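Local coordinates for uncharacterized protein Tm1679 (Thermotoga maritima, PDB 3H3E), which binds zinc and belongs to the metallo-beta-lactamase superfamily, probably acting as a metal-dependent hydrolase, although its substrate and reaction are not established, at residues A[173-178]-A[202-207]; A[231-236]-A[253-258]. The protein carries 2 engineered substitutions. All coordinates share one frame; numbering follows the deposited sequence.

Interaction 1 (A[173-178]-A[202-207]); sequences GLVVIT and MVVGGF
I177 and V204 run side by side and point the same way, with I177 CG1 4.0 Å from V204 CG1. On the same face of the sheet V175 reaches across with its CG1, the branch anti to the backbone N (chi1 -174°), which lies 4.2 Å from M202 CB and a little farther from V204 CG1. M202, a selenomethionine, meets V175 most closely through CB, and the rest of its chain continues off the strand pair. On the reverse face V176 and V203 pair, V176 CB being 4.3 Å from V203 CG1, and beyond them V176 packs on I192 of helix 185-193.

Between the two faces the parallel ladder is regular. M202 N bonds to L174 O, V176 N to M202 O, V204 N to V176 O at 2.8 Å and T178 N to V204 O at 3.0 Å. At G205, whose phi of 139° suits glycine, the chain turns a corner; the bond from G206 N to T178 O, 3.3 Å, is weak.

Past the corner F207 comes back to T178: the two side chains cross at about a right angle, and T178 CG2 comes to the ring's edge, in its plane, 3.8 Å from F207 CE1. With OG1 anti to the backbone N (chi1 -178°), the hydroxyl is turned to another partner, hydrogen-bonding S181 OG, which also bonds G206 O. S181 thus ties the ends of both segments together next to H182, a zinc ligand. This is the beta-alpha-beta crossover of strand 173-178, helix 185-193 and strand 200-204, part of the metallo-beta-lactamase fold, in which the metal site lies at the ends of the strands.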
# COMPACT_ATOMS: atom_id res chain seq x y z
N GLY A 173 -12.84 -13.32 6.29
CA GLY A 173 -11.92 -12.54 7.10
C GLY A 173 -11.56 -11.25 6.40
O GLY A 173 -12.23 -10.85 5.47
N LEU A 174 -10.50 -10.61 6.85
CA LEU A 174 -10.14 -9.31 6.31
C LEU A 174 -9.09 -9.45 5.23
O LEU A 174 -8.18 -10.26 5.34
CB LEU A 174 -9.61 -8.41 7.43
CG LEU A 174 -10.53 -8.09 8.61
CD1 LEU A 174 -9.74 -7.29 9.66
CD2 LEU A 174 -11.76 -7.31 8.16
N VAL A 175 -9.20 -8.64 4.19
CA VAL A 175 -8.09 -8.51 3.25
C VAL A 175 -7.47 -7.13 3.43
O VAL A 175 -8.16 -6.12 3.43
CB VAL A 175 -8.52 -8.74 1.81
CG1 VAL A 175 -7.29 -8.75 0.93
CG2 VAL A 175 -9.27 -10.08 1.70
N VAL A 176 -6.15 -7.11 3.60
CA VAL A 176 -5.45 -5.89 3.93
C VAL A 176 -4.51 -5.54 2.79
O VAL A 176 -3.73 -6.37 2.35
CB VAL A 176 -4.62 -6.05 5.22
CG1 VAL A 176 -3.82 -4.80 5.51
CG2 VAL A 176 -5.51 -6.40 6.38
N ILE A 177 -4.61 -4.31 2.30
CA ILE A 177 -3.78 -3.86 1.20
C ILE A 177 -2.97 -2.64 1.61
O ILE A 177 -3.51 -1.63 2.08
CB ILE A 177 -4.61 -3.58 -0.06
CG1 ILE A 177 -5.23 -4.88 -0.58
CG2 ILE A 177 -3.72 -3.02 -1.16
CD1 ILE A 177 -6.48 -5.24 0.10
N THR A 178 -1.66 -2.77 1.47
CA THR A 178 -0.74 -1.75 1.97
C THR A 178 0.22 -1.40 0.86
O THR A 178 0.53 -2.22 0.01
CB THR A 178 -0.02 -2.21 3.26
OG1 THR A 178 0.81 -1.16 3.73
CG2 THR A 178 0.83 -3.42 3.01
N MSE A 202 -5.89 -12.35 4.52
CA MSE A 202 -4.84 -12.14 3.52
C MSE A 202 -4.24 -10.73 3.61
O MSE A 202 -4.95 -9.75 3.84
CB MSE A 202 -5.42 -12.36 2.12
CG MSE A 202 -4.44 -12.18 0.97
SE MSE A 202 -5.16 -12.45 -0.67
CE MSE A 202 -5.55 -14.19 -0.62
N VAL A 203 -2.93 -10.63 3.42
CA VAL A 203 -2.27 -9.33 3.38
C VAL A 203 -1.47 -9.17 2.10
O VAL A 203 -0.61 -9.99 1.82
CB VAL A 203 -1.31 -9.15 4.56
CG1 VAL A 203 -0.76 -7.75 4.57
CG2 VAL A 203 -2.02 -9.47 5.86
N VAL A 204 -1.74 -8.13 1.33
CA VAL A 204 -0.99 -7.90 0.12
C VAL A 204 -0.42 -6.49 0.01
O VAL A 204 -1.08 -5.53 0.38
CB VAL A 204 -1.81 -8.28 -1.13
CG1 VAL A 204 -3.28 -8.41 -0.77
CG2 VAL A 204 -1.59 -7.26 -2.25
N GLY A 205 0.81 -6.37 -0.46
CA GLY A 205 1.41 -5.06 -0.67
C GLY A 205 2.85 -5.02 -0.24
O GLY A 205 3.42 -6.06 0.07
N GLY A 206 3.45 -3.83 -0.22
CA GLY A 206 4.85 -3.69 0.13
C GLY A 206 5.08 -3.48 1.61
O GLY A 206 4.34 -2.75 2.25
N PHE A 207 6.11 -4.13 2.15
CA PHE A 207 6.38 -4.08 3.59
C PHE A 207 7.67 -3.33 3.96
O PHE A 207 7.95 -3.13 5.13
CB PHE A 207 6.42 -5.49 4.22
CG PHE A 207 5.21 -6.35 3.91
CD1 PHE A 207 3.99 -5.78 3.58
CD2 PHE A 207 5.30 -7.72 3.96
CE1 PHE A 207 2.90 -6.57 3.29
CE2 PHE A 207 4.21 -8.51 3.68
CZ PHE A 207 3.01 -7.93 3.35

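Interaction 2 (A[231-236]-A[253-258]); sequences TVVPCH and KIMDCY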
# COMPACT_ATOMS: atom_id res chain seq x y z
N THR A 231 -2.73 -16.00 4.31
CA THR A 231 -2.02 -15.84 3.04
C THR A 231 -1.34 -14.48 2.99
O THR A 231 -1.94 -13.49 3.38
CB THR A 231 -2.98 -15.88 1.85
OG1 THR A 231 -3.84 -17.01 1.95
CG2 THR A 231 -2.22 -15.94 0.52
N VAL A 232 -0.11 -14.45 2.48
CA VAL A 232 0.62 -13.19 2.30
C VAL A 232 1.17 -13.05 0.88
O VAL A 232 1.73 -13.99 0.32
CB VAL A 232 1.76 -13.01 3.34
CG1 VAL A 232 2.44 -11.67 3.16
CG2 VAL A 232 1.19 -13.08 4.74
N VAL A 233 0.99 -11.87 0.31
CA VAL A 233 1.42 -11.54 -1.04
C VAL A 233 2.26 -10.27 -0.97
O VAL A 233 1.74 -9.15 -1.04
CB VAL A 233 0.19 -11.28 -1.94
CG1 VAL A 233 0.59 -11.11 -3.40
CG2 VAL A 233 -0.82 -12.40 -1.78
N PRO A 234 3.58 -10.44 -0.80
CA PRO A 234 4.50 -9.31 -0.59
C PRO A 234 5.00 -8.70 -1.90
O PRO A 234 5.57 -9.42 -2.73
CB PRO A 234 5.67 -9.96 0.16
CG PRO A 234 5.30 -11.42 0.35
CD PRO A 234 4.27 -11.73 -0.67
N CYS A 235 4.80 -7.40 -2.07
CA CYS A 235 5.15 -6.74 -3.33
C CYS A 235 6.16 -5.62 -3.13
O CYS A 235 6.50 -5.30 -2.00
CB CYS A 235 3.89 -6.14 -3.94
SG CYS A 235 2.49 -7.22 -4.00
N HIS A 236 6.61 -5.02 -4.23
CA HIS A 236 7.20 -3.68 -4.20
C HIS A 236 8.42 -3.60 -3.28
O HIS A 236 9.40 -4.34 -3.46
CB HIS A 236 6.12 -2.67 -3.80
CG HIS A 236 6.50 -1.23 -3.98
ND1 HIS A 236 7.23 -0.78 -5.06
CD2 HIS A 236 6.23 -0.13 -3.22
CE1 HIS A 236 7.41 0.53 -4.95
NE2 HIS A 236 6.82 0.95 -3.84
N LYS A 253 0.43 -19.51 3.57
CA LYS A 253 0.85 -19.51 2.17
C LYS A 253 1.42 -18.15 1.77
O LYS A 253 0.84 -17.11 2.09
CB LYS A 253 -0.33 -19.88 1.27
CG LYS A 253 -0.10 -19.65 -0.21
CD LYS A 253 -1.28 -20.14 -1.04
CE LYS A 253 -0.81 -20.72 -2.36
NZ LYS A 253 0.21 -21.81 -2.16
N ILE A 254 2.56 -18.16 1.10
CA ILE A 254 3.10 -16.96 0.50
C ILE A 254 2.96 -17.07 -1.01
O ILE A 254 3.31 -18.09 -1.60
CB ILE A 254 4.59 -16.75 0.84
CG1 ILE A 254 4.76 -16.49 2.34
CG2 ILE A 254 5.15 -15.59 0.04
CD1 ILE A 254 4.82 -17.75 3.15
N MSE A 255 2.44 -16.01 -1.62
CA MSE A 255 2.25 -15.97 -3.07
C MSE A 255 3.23 -14.99 -3.71
O MSE A 255 3.63 -14.01 -3.09
CB MSE A 255 0.80 -15.60 -3.41
CG MSE A 255 -0.22 -16.42 -2.63
SE MSE A 255 -1.86 -16.27 -3.32
CE MSE A 255 -1.50 -16.78 -4.98
N ASP A 256 3.66 -15.25 -4.94
CA ASP A 256 4.59 -14.35 -5.61
C ASP A 256 3.83 -13.17 -6.22
O ASP A 256 2.80 -13.35 -6.85
CB ASP A 256 5.41 -15.08 -6.66
CG ASP A 256 6.42 -16.05 -6.05
OD1 ASP A 256 6.93 -15.77 -4.93
OD2 ASP A 256 6.71 -17.09 -6.68
N CYS A 257 4.34 -11.97 -5.98
CA CYS A 257 3.69 -10.78 -6.50
C CYS A 257 4.35 -10.34 -7.80
O CYS A 257 5.57 -10.37 -7.93
CB CYS A 257 3.76 -9.65 -5.47
SG CYS A 257 2.59 -8.29 -5.74
N TYR A 258 3.52 -9.95 -8.76
CA TYR A 258 3.99 -9.40 -10.02
C TYR A 258 2.87 -8.63 -10.70
O TYR A 258 1.68 -8.84 -10.39
CB TYR A 258 4.51 -10.52 -10.94
CG TYR A 258 3.51 -11.62 -11.17
CD1 TYR A 258 3.45 -12.71 -10.33
CD2 TYR A 258 2.61 -11.55 -12.23
CE1 TYR A 258 2.52 -13.71 -10.52
CE2 TYR A 258 1.68 -12.55 -12.43
CZ TYR A 258 1.64 -13.62 -11.57
OH TYR A 258 0.72 -14.63 -11.77
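M255, a selenomethionine, lies obliquely across both T231 and V233: its CG is 3.8 Å from T231 CG2, and its CB is 3.9 Å from V233 CG2. CG stands beside the M255 backbone N (chi1 -49°), which brings the chain back over T231, and a bend at its end carries CE away. On the other face of the strands I254 meets P234 at about a right angle, through I254 CG2 and P234 CD, while F246 of helix 240-249 packs against I254 and V232.

The two backbone bonds straddle I254: V232 N to K253 O and M255 N to V232 O, each 2.9 Å long and nearly straight. Farther on, P234 has no N-H to give, and its CD rests 3.4 Å from M255 O. A covalent link takes over where the ladder has stopped: C235 SG and C257 SG form a disulfide at 2.0 Å, with a torsion of 81° about the S-S bond. V233 CG1 packs on C257 CB beside it. The arrangement is a beta-alpha-beta unit, strand 231-235, helix 240-249 and strand 253-254, at the edge of its sheet, with a disulfide joining its parallel segments.

In the fold
Interactions 1 and 2 have centres about 9 Å apart and form successive parts of one sheet, strands 200-204 and 231-235 being neighbours in it. V203 O with V233 N and G205 O with C235 N, both 2.9 Å, are probable hydrogen bonds joining them, and F207 CE2 packs 3.7 Å from V232 CG1. Interaction 1 is the nearer to the zinc site formed by H69, H71 and H182: the side chain of H69 is about 7 Å from that of T178 and about 11 Å from that of C235. H236, next to C235, faces D73 and H74, an arrangement consistent with a vacant second metal site.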